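Long-range contact in peptide ABC transporter, peptide-binding protein (Thermus thermophilus, PDB 2D5W), which binds oligopeptides, captured here with a bound pentapeptide, and probably delivers them to an ABC transporter for uptake across the membrane: residues A105-P117 and E183-K195. Residues are numbered along the deposited sequence; the frame is centred on the assembly and turned at random.
Sequences AFYFEVGKAKGMP and EKLNELYRNFFLK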
ATOM      1  N   ALA A 105      -3.330  -7.869  23.017  1.00  9.57           N
ATOM      2  CA  ALA A 105      -4.360  -7.054  23.651  1.00 10.10           C
ATOM      3  C   ALA A 105      -4.042  -5.573  23.465  1.00  9.23           C
ATOM      4  O   ALA A 105      -4.934  -4.761  23.225  1.00 10.48           O
ATOM      5  CB  ALA A 105      -4.452  -7.390  25.134  1.00 11.50           C
ATOM      6  N   PHE A 106      -2.765  -5.230  23.585  1.00  9.90           N
ATOM      7  CA  PHE A 106      -2.318  -3.852  23.429  1.00  9.70           C
ATOM      8  C   PHE A 106      -2.620  -3.346  22.017  1.00  9.31           C
ATOM      9  O   PHE A 106      -3.184  -2.266  21.846  1.00  9.31           O
ATOM     10  CB  PHE A 106      -0.819  -3.766  23.731  1.00 10.18           C
ATOM     11  CG  PHE A 106      -0.215  -2.437  23.411  1.00  9.89           C
ATOM     12  CD1 PHE A 106      -0.678  -1.277  24.026  1.00 11.59           C
ATOM     13  CD2 PHE A 106       0.809  -2.338  22.479  1.00  9.81           C
ATOM     14  CE1 PHE A 106      -0.129  -0.037  23.711  1.00 12.79           C
ATOM     15  CE2 PHE A 106       1.364  -1.101  22.156  1.00 11.43           C
ATOM     16  CZ  PHE A 106       0.893   0.048  22.774  1.00 11.52           C
ATOM     17  N   TYR A 107      -2.252  -4.136  21.013  1.00  8.97           N
ATOM     18  CA  TYR A 107      -2.506  -3.786  19.618  1.00  9.55           C
ATOM     19  C   TYR A 107      -3.995  -3.476  19.419  1.00  9.09           C
ATOM     20  O   TYR A 107      -4.359  -2.465  18.810  1.00  9.66           O
ATOM     21  CB  TYR A 107      -2.092  -4.959  18.725  1.00  9.29           C
ATOM     22  CG  TYR A 107      -2.366  -4.780  17.247  1.00  9.78           C
ATOM     23  CD1 TYR A 107      -1.427  -4.183  16.407  1.00 10.75           C
ATOM     24  CD2 TYR A 107      -3.564  -5.226  16.687  1.00 10.07           C
ATOM     25  CE1 TYR A 107      -1.675  -4.040  15.045  1.00 10.85           C
ATOM     26  CE2 TYR A 107      -3.821  -5.084  15.327  1.00 10.64           C
ATOM     27  CZ  TYR A 107      -2.873  -4.492  14.514  1.00 10.47           C
ATOM     28  OH  TYR A 107      -3.122  -4.359  13.167  1.00 13.28           O
ATOM     29  N   PHE A 108      -4.858  -4.349  19.933  1.00  9.74           N
ATOM     30  CA  PHE A 108      -6.292  -4.146  19.794  1.00  9.76           C
ATOM     31  C   PHE A 108      -6.822  -2.919  20.523  1.00 10.53           C
ATOM     32  O   PHE A 108      -7.712  -2.233  20.018  1.00 11.25           O
ATOM     33  CB  PHE A 108      -7.061  -5.397  20.231  1.00 11.00           C
ATOM     34  CG  PHE A 108      -7.295  -6.371  19.115  1.00 11.35           C
ATOM     35  CD1 PHE A 108      -6.292  -7.247  18.714  1.00 11.62           C
ATOM     36  CD2 PHE A 108      -8.499  -6.361  18.415  1.00 14.18           C
ATOM     37  CE1 PHE A 108      -6.480  -8.099  17.627  1.00 13.20           C
ATOM     38  CE2 PHE A 108      -8.696  -7.207  17.327  1.00 15.63           C
ATOM     39  CZ  PHE A 108      -7.687  -8.076  16.931  1.00 15.19           C
ATOM     40  N   GLU A 109      -6.279  -2.626  21.698  1.00 10.54           N
ATOM     41  CA  GLU A 109      -6.740  -1.463  22.440  1.00 11.92           C
ATOM     42  C   GLU A 109      -6.458  -0.175  21.664  1.00 11.03           C
ATOM     43  O   GLU A 109      -7.294   0.728  21.614  1.00 12.37           O
ATOM     44  CB  GLU A 109      -6.066  -1.412  23.807  1.00 14.60           C
ATOM     45  CG  GLU A 109      -6.603  -0.327  24.717  1.00 19.26           C
ATOM     46  CD  GLU A 109      -6.077  -0.458  26.129  1.00 20.21           C
ATOM     47  OE1 GLU A 109      -6.501  -1.394  26.840  1.00 24.47           O
ATOM     48  OE2 GLU A 109      -5.233   0.367  26.522  1.00 20.46           O
ATOM     49  N   VAL A 110      -5.283  -0.091  21.050  1.00 10.61           N
ATOM     50  CA  VAL A 110      -4.926   1.095  20.283  1.00 10.16           C
ATOM     51  C   VAL A 110      -5.794   1.203  19.024  1.00 10.49           C
ATOM     52  O   VAL A 110      -6.306   2.276  18.706  1.00 11.29           O
ATOM     53  CB  VAL A 110      -3.424   1.073  19.908  1.00  9.30           C
ATOM     54  CG1 VAL A 110      -3.072   2.293  19.060  1.00 11.25           C
ATOM     55  CG2 VAL A 110      -2.581   1.059  21.181  1.00 10.95           C
ATOM     56  N   GLY A 111      -5.980   0.091  18.320  1.00 10.06           N
ATOM     57  CA  GLY A 111      -6.795   0.122  17.117  1.00 10.72           C
ATOM     58  C   GLY A 111      -8.252   0.449  17.395  1.00 11.42           C
ATOM     59  O   GLY A 111      -8.930   1.044  16.556  1.00 12.29           O
ATOM     60  N   LYS A 112      -8.732   0.067  18.577  1.00 10.60           N
ATOM     61  CA  LYS A 112     -10.122   0.295  18.979  1.00 12.21           C
ATOM     62  C   LYS A 112     -10.381   1.671  19.581  1.00 12.41           C
ATOM     63  O   LYS A 112     -11.533   2.040  19.812  1.00 13.41           O
ATOM     64  CB  LYS A 112     -10.547  -0.762  20.003  1.00 13.50           C
ATOM     65  CG  LYS A 112     -10.678  -2.167  19.459  1.00 15.53           C
ATOM     66  CD  LYS A 112     -11.969  -2.333  18.689  1.00 15.45           C
ATOM     67  CE  LYS A 112     -12.153  -3.773  18.255  1.00 15.66           C
ATOM     68  NZ  LYS A 112     -13.463  -3.979  17.581  1.00 15.34           N
ATOM     69  N   ALA A 113      -9.322   2.428  19.846  1.00 11.85           N
ATOM     70  CA  ALA A 113      -9.484   3.747  20.448  1.00 12.66           C
ATOM     71  C   ALA A 113     -10.380   4.636  19.595  1.00 13.12           C
ATOM     72  O   ALA A 113     -10.214   4.730  18.379  1.00 12.32           O
ATOM     73  CB  ALA A 113      -8.124   4.401  20.645  1.00 12.87           C
ATOM     74  N   LYS A 114     -11.339   5.291  20.234  1.00 13.94           N
ATOM     75  CA  LYS A 114     -12.250   6.157  19.502  1.00 15.26           C
ATOM     76  C   LYS A 114     -11.495   7.326  18.882  1.00 13.68           C
ATOM     77  O   LYS A 114     -10.728   8.016  19.550  1.00 15.47           O
ATOM     78  CB  LYS A 114     -13.356   6.670  20.429  1.00 18.84           C
ATOM     79  CG  LYS A 114     -14.203   5.572  21.079  1.00 23.20           C
ATOM     80  CD  LYS A 114     -14.964   4.720  20.061  1.00 26.50           C
ATOM     81  CE  LYS A 114     -14.077   3.661  19.415  1.00 28.12           C
ATOM     82  NZ  LYS A 114     -14.826   2.808  18.452  1.00 30.95           N
ATOM     83  N   GLY A 115     -11.708   7.532  17.588  1.00 13.61           N
ATOM     84  CA  GLY A 115     -11.039   8.627  16.915  1.00 12.40           C
ATOM     85  C   GLY A 115      -9.658   8.303  16.375  1.00 10.55           C
ATOM     86  O   GLY A 115      -8.998   9.183  15.830  1.00 11.29           O
ATOM     87  N   MET A 116      -9.201   7.063  16.544  1.00 10.36           N
ATOM     88  CA  MET A 116      -7.898   6.657  16.020  1.00 10.38           C
ATOM     89  C   MET A 116      -8.040   6.752  14.497  1.00  9.91           C
ATOM     90  O   MET A 116      -8.989   6.213  13.930  1.00 10.43           O
ATOM     91  CB  MET A 116      -7.598   5.217  16.444  1.00  9.70           C
ATOM     92  CG  MET A 116      -6.233   4.677  16.022  1.00  9.90           C
ATOM     93  SD  MET A 116      -4.822   5.560  16.724  1.00 10.18           S
ATOM     94  CE  MET A 116      -5.118   5.352  18.485  1.00 11.85           C
ATOM     95  N   PRO A 117      -7.107   7.443  13.815  1.00  9.83           N
ATOM     96  CA  PRO A 117      -7.196   7.575  12.354  1.00  9.59           C
ATOM     97  C   PRO A 117      -6.820   6.318  11.575  1.00  8.72           C
ATOM     98  O   PRO A 117      -5.920   6.344  10.733  1.00  9.70           O
ATOM     99  CB  PRO A 117      -6.262   8.749  12.064  1.00  9.81           C
ATOM    100  CG  PRO A 117      -5.187   8.564  13.087  1.00  9.89           C
ATOM    101  CD  PRO A 117      -5.965   8.214  14.345  1.00 10.15           C
ATOM    102  N   GLU A 183      -9.508  17.598  15.591  1.00 14.42           N
ATOM    103  CA  GLU A 183      -8.149  18.020  15.268  1.00 15.84           C
ATOM    104  C   GLU A 183      -7.163  17.711  16.392  1.00 14.47           C
ATOM    105  O   GLU A 183      -6.090  17.147  16.157  1.00 14.79           O
ATOM    106  CB  GLU A 183      -8.131  19.518  14.961  1.00 18.66           C
ATOM    107  CG  GLU A 183      -8.906  19.901  13.710  1.00 24.77           C
ATOM    108  CD  GLU A 183      -9.787  21.120  13.921  1.00 28.77           C
ATOM    109  OE1 GLU A 183      -9.286  22.136  14.448  1.00 31.90           O
ATOM    110  OE2 GLU A 183     -10.979  21.062  13.554  1.00 31.75           O
ATOM    111  N   LYS A 184      -7.531  18.080  17.613  1.00 14.24           N
ATOM    112  CA  LYS A 184      -6.679  17.846  18.770  1.00 14.71           C
ATOM    113  C   LYS A 184      -6.514  16.359  19.058  1.00 13.56           C
ATOM    114  O   LYS A 184      -5.429  15.909  19.426  1.00 12.80           O
ATOM    115  CB  LYS A 184      -7.254  18.560  19.999  1.00 16.98           C
ATOM    116  CG  LYS A 184      -7.051  20.074  19.983  1.00 20.91           C
ATOM    117  CD  LYS A 184      -7.593  20.706  18.709  1.00 25.92           C
ATOM    118  CE  LYS A 184      -7.190  22.168  18.592  1.00 28.29           C
ATOM    119  NZ  LYS A 184      -7.619  22.754  17.290  1.00 30.06           N
ATOM    120  N   LEU A 185      -7.588  15.597  18.877  1.00 12.40           N
ATOM    121  CA  LEU A 185      -7.541  14.160  19.122  1.00 11.79           C
ATOM    122  C   LEU A 185      -6.609  13.483  18.116  1.00 10.88           C
ATOM    123  O   LEU A 185      -5.827  12.597  18.473  1.00 11.76           O
ATOM    124  CB  LEU A 185      -8.946  13.569  19.021  1.00 12.93           C
ATOM    125  CG  LEU A 185      -9.086  12.087  19.371  1.00 11.59           C
ATOM    126  CD1 LEU A 185      -8.573  11.818  20.784  1.00 13.82           C
ATOM    127  CD2 LEU A 185     -10.545  11.693  19.253  1.00 13.33           C
ATOM    128  N   ASN A 186      -6.690  13.907  16.859  1.00 11.10           N
ATOM    129  CA  ASN A 186      -5.834  13.350  15.818  1.00 10.47           C
ATOM    130  C   ASN A 186      -4.371  13.636  16.157  1.00 10.44           C
ATOM    131  O   ASN A 186      -3.513  12.763  16.030  1.00 10.88           O
ATOM    132  CB  ASN A 186      -6.204  13.954  14.459  1.00 11.06           C
ATOM    133  CG  ASN A 186      -5.317  13.449  13.335  1.00  9.92           C
ATOM    134  OD1 ASN A 186      -4.434  14.164  12.860  1.00 12.40           O
ATOM    135  ND2 ASN A 186      -5.544  12.211  12.909  1.00 10.65           N
ATOM    136  N   GLU A 187      -4.092  14.857  16.597  1.00 11.57           N
ATOM    137  CA  GLU A 187      -2.732  15.239  16.959  1.00 12.75           C
ATOM    138  C   GLU A 187      -2.220  14.390  18.120  1.00 11.41           C
ATOM    139  O   GLU A 187      -1.065  13.960  18.124  1.00 11.16           O
ATOM    140  CB  GLU A 187      -2.682  16.721  17.340  1.00 16.11           C
ATOM    141  CG  GLU A 187      -1.320  17.202  17.812  1.00 23.23           C
ATOM    142  CD  GLU A 187      -1.273  18.705  18.023  1.00 27.08           C
ATOM    143  OE1 GLU A 187      -2.103  19.226  18.799  1.00 30.41           O
ATOM    144  OE2 GLU A 187      -0.404  19.364  17.413  1.00 30.77           O
ATOM    145  N   LEU A 188      -3.082  14.150  19.102  1.00 11.61           N
ATOM    146  CA  LEU A 188      -2.707  13.355  20.263  1.00 11.56           C
ATOM    147  C   LEU A 188      -2.250  11.962  19.848  1.00 11.16           C
ATOM    148  O   LEU A 188      -1.204  11.483  20.287  1.00 10.91           O
ATOM    149  CB  LEU A 188      -3.893  13.231  21.223  1.00 14.29           C
ATOM    150  CG  LEU A 188      -3.621  12.489  22.532  1.00 15.04           C
ATOM    151  CD1 LEU A 188      -2.804  13.368  23.465  1.00 18.08           C
ATOM    152  CD2 LEU A 188      -4.941  12.123  23.185  1.00 17.17           C
ATOM    153  N   TYR A 189      -3.035  11.309  19.002  1.00 11.03           N
ATOM    154  CA  TYR A 189      -2.685   9.968  18.562  1.00 11.24           C
ATOM    155  C   TYR A 189      -1.478   9.945  17.627  1.00 10.43           C
ATOM    156  O   TYR A 189      -0.646   9.044  17.724  1.00 11.59           O
ATOM    157  CB  TYR A 189      -3.891   9.286  17.910  1.00 11.58           C
ATOM    158  CG  TYR A 189      -5.010   8.972  18.883  1.00 12.79           C
ATOM    159  CD1 TYR A 189      -4.734   8.487  20.163  1.00 12.80           C
ATOM    160  CD2 TYR A 189      -6.346   9.116  18.509  1.00 13.19           C
ATOM    161  CE1 TYR A 189      -5.761   8.152  21.045  1.00 14.08           C
ATOM    162  CE2 TYR A 189      -7.378   8.781  19.382  1.00 13.43           C
ATOM    163  CZ  TYR A 189      -7.079   8.301  20.645  1.00 13.97           C
ATOM    164  OH  TYR A 189      -8.097   7.962  21.508  1.00 16.99           O
ATOM    165  N   ARG A 190      -1.363  10.924  16.731  1.00 10.93           N
ATOM    166  CA  ARG A 190      -0.207  10.957  15.834  1.00 10.81           C
ATOM    167  C   ARG A 190       1.067  11.099  16.658  1.00 11.32           C
ATOM    168  O   ARG A 190       2.061  10.413  16.410  1.00 11.83           O
ATOM    169  CB  ARG A 190      -0.284  12.131  14.848  1.00 11.77           C
ATOM    170  CG  ARG A 190      -1.403  12.048  13.828  1.00 12.86           C
ATOM    171  CD  ARG A 190      -1.352  13.216  12.843  1.00 11.98           C
ATOM    172  NE  ARG A 190      -0.344  13.044  11.795  1.00 13.12           N
ATOM    173  CZ  ARG A 190       0.839  13.653  11.764  1.00 12.29           C
ATOM    174  NH1 ARG A 190       1.197  14.490  12.731  1.00 15.76           N
ATOM    175  NH2 ARG A 190       1.666  13.432  10.749  1.00 14.35           N
ATOM    176  N   ASN A 191       1.036  11.992  17.644  1.00 11.46           N
ATOM    177  CA  ASN A 191       2.205  12.224  18.483  1.00 11.52           C
ATOM    178  C   ASN A 191       2.618  10.982  19.258  1.00 11.32           C
ATOM    179  O   ASN A 191       3.800  10.784  19.529  1.00 12.23           O
ATOM    180  CB  ASN A 191       1.961  13.399  19.436  1.00 13.19           C
ATOM    181  CG  ASN A 191       1.913  14.733  18.710  1.00 15.55           C
ATOM    182  OD1 ASN A 191       2.355  14.844  17.567  1.00 17.06           O
ATOM    183  ND2 ASN A 191       1.390  15.754  19.378  1.00 17.41           N
ATOM    184  N   PHE A 192       1.649  10.144  19.609  1.00 11.21           N
ATOM    185  CA  PHE A 192       1.940   8.905  20.320  1.00 10.31           C
ATOM    186  C   PHE A 192       2.859   8.042  19.451  1.00  9.62           C
ATOM    187  O   PHE A 192       3.933   7.627  19.887  1.00 10.53           O
ATOM    188  CB  PHE A 192       0.638   8.156  20.621  1.00 11.30           C
ATOM    189  CG  PHE A 192       0.838   6.725  21.040  1.00 10.23           C
ATOM    190  CD1 PHE A 192       1.568   6.408  22.182  1.00 10.14           C
ATOM    191  CD2 PHE A 192       0.293   5.692  20.287  1.00 10.80           C
ATOM    192  CE1 PHE A 192       1.752   5.078  22.565  1.00  9.88           C
ATOM    193  CE2 PHE A 192       0.471   4.366  20.661  1.00 12.60           C
ATOM    194  CZ  PHE A 192       1.202   4.059  21.802  1.00 11.51           C
ATOM    195  N   PHE A 193       2.442   7.778  18.218  1.00  9.71           N
ATOM    196  CA  PHE A 193       3.251   6.958  17.321  1.00  8.99           C
ATOM    197  C   PHE A 193       4.588   7.617  16.989  1.00  9.49           C
ATOM    198  O   PHE A 193       5.618   6.942  16.927  1.00  9.79           O
ATOM    199  CB  PHE A 193       2.477   6.665  16.032  1.00  9.50           C
ATOM    200  CG  PHE A 193       1.200   5.904  16.253  1.00  9.14           C
ATOM    201  CD1 PHE A 193       1.223   4.601  16.746  1.00 10.63           C
ATOM    202  CD2 PHE A 193      -0.029   6.500  15.994  1.00  9.16           C
ATOM    203  CE1 PHE A 193       0.038   3.901  16.980  1.00 10.95           C
ATOM    204  CE2 PHE A 193      -1.221   5.811  16.224  1.00  9.80           C
ATOM    205  CZ  PHE A 193      -1.186   4.509  16.719  1.00 10.69           C
ATOM    206  N   LEU A 194       4.584   8.933  16.796  1.00  9.85           N
ATOM    207  CA  LEU A 194       5.816   9.642  16.457  1.00  9.35           C
ATOM    208  C   LEU A 194       6.915   9.506  17.507  1.00 10.85           C
ATOM    209  O   LEU A 194       8.097   9.520  17.168  1.00 11.32           O
ATOM    210  CB  LEU A 194       5.524  11.122  16.189  1.00 11.18           C
ATOM    211  CG  LEU A 194       4.758  11.391  14.889  1.00 10.72           C
ATOM    212  CD1 LEU A 194       4.366  12.857  14.811  1.00 14.09           C
ATOM    213  CD2 LEU A 194       5.617  10.996  13.690  1.00 13.63           C
ATOM    214  N   LYS A 195       6.541   9.374  18.775  1.00 10.61           N
ATOM    215  CA  LYS A 195       7.542   9.217  19.827  1.00 11.04           C
ATOM    216  C   LYS A 195       8.348   7.935  19.630  1.00 11.30           C
ATOM    217  O   LYS A 195       9.457   7.800  20.148  1.00 12.51           O
ATOM    218  CB  LYS A 195       6.873   9.190  21.204  1.00 13.83           C
ATOM    219  CG  LYS A 195       6.454  10.554  21.717  1.00 18.35           C
ATOM    220  CD  LYS A 195       5.919  10.467  23.137  1.00 20.14           C
ATOM    221  CE  LYS A 195       5.545  11.843  23.664  1.00 21.91           C
ATOM    222  NZ  LYS A 195       4.526  12.511  22.804  1.00 22.48           N
TER
HETATM  223  O   HOH W   1      -8.019  11.035  14.173  1.00 11.24           O
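M116 lays its methyl over one face of the Y189 phenol: CE lies 3.6 Å from the ring centroid and 15° off the ring normal, which qualifies as a CH-pi contact. The thioether is bent to get there. CG stands opposite the backbone N (chi1 -177°), and this together with the turn at chi2 brings SD to the edge of F193, 3.6 Å from CE2 and near the ring plane, a Met-aromatic contact; the further turn at chi3 carries CE over Y189. V110 CG1 reaches the F193 ring's CZ at 3.7 Å, and one turn earlier in helix 101-112 F106 meets F192 rim to rim, CZ to CZ.

Y189 is also bordered by the type II turn A113-M116. The K114 carbonyl O lies in the ring plane at its edge, 3.3 Å from Y189 OH. G115, with a positive phi, has L185 CD2 3.9 Å from its CA, where a beta carbon would clash with that methyl. Its carbonyl accepts a bond from a water that in turn accepts one from N186 ND2, while P117 CB packs 3.6 Å from the same ND2.

The short helical segments run nearly antiparallel (153°) with axes 12.9 Å apart, so side chains and the turn bridge them; W166 of helix 159-173 adds aromatic cover to F106 and F192. A leucine in place of Y189 would probably leave the M116 methyl without its aromatic face and open a gap beside the turn. Thioether and aromatic packing thus dominates this buried junction, plain structural packing that joins helix 101-112 and its following turn to helix 182-194 within the family 5 solute-binding fold; the clear polar link is the water between G115 O and N186 ND2.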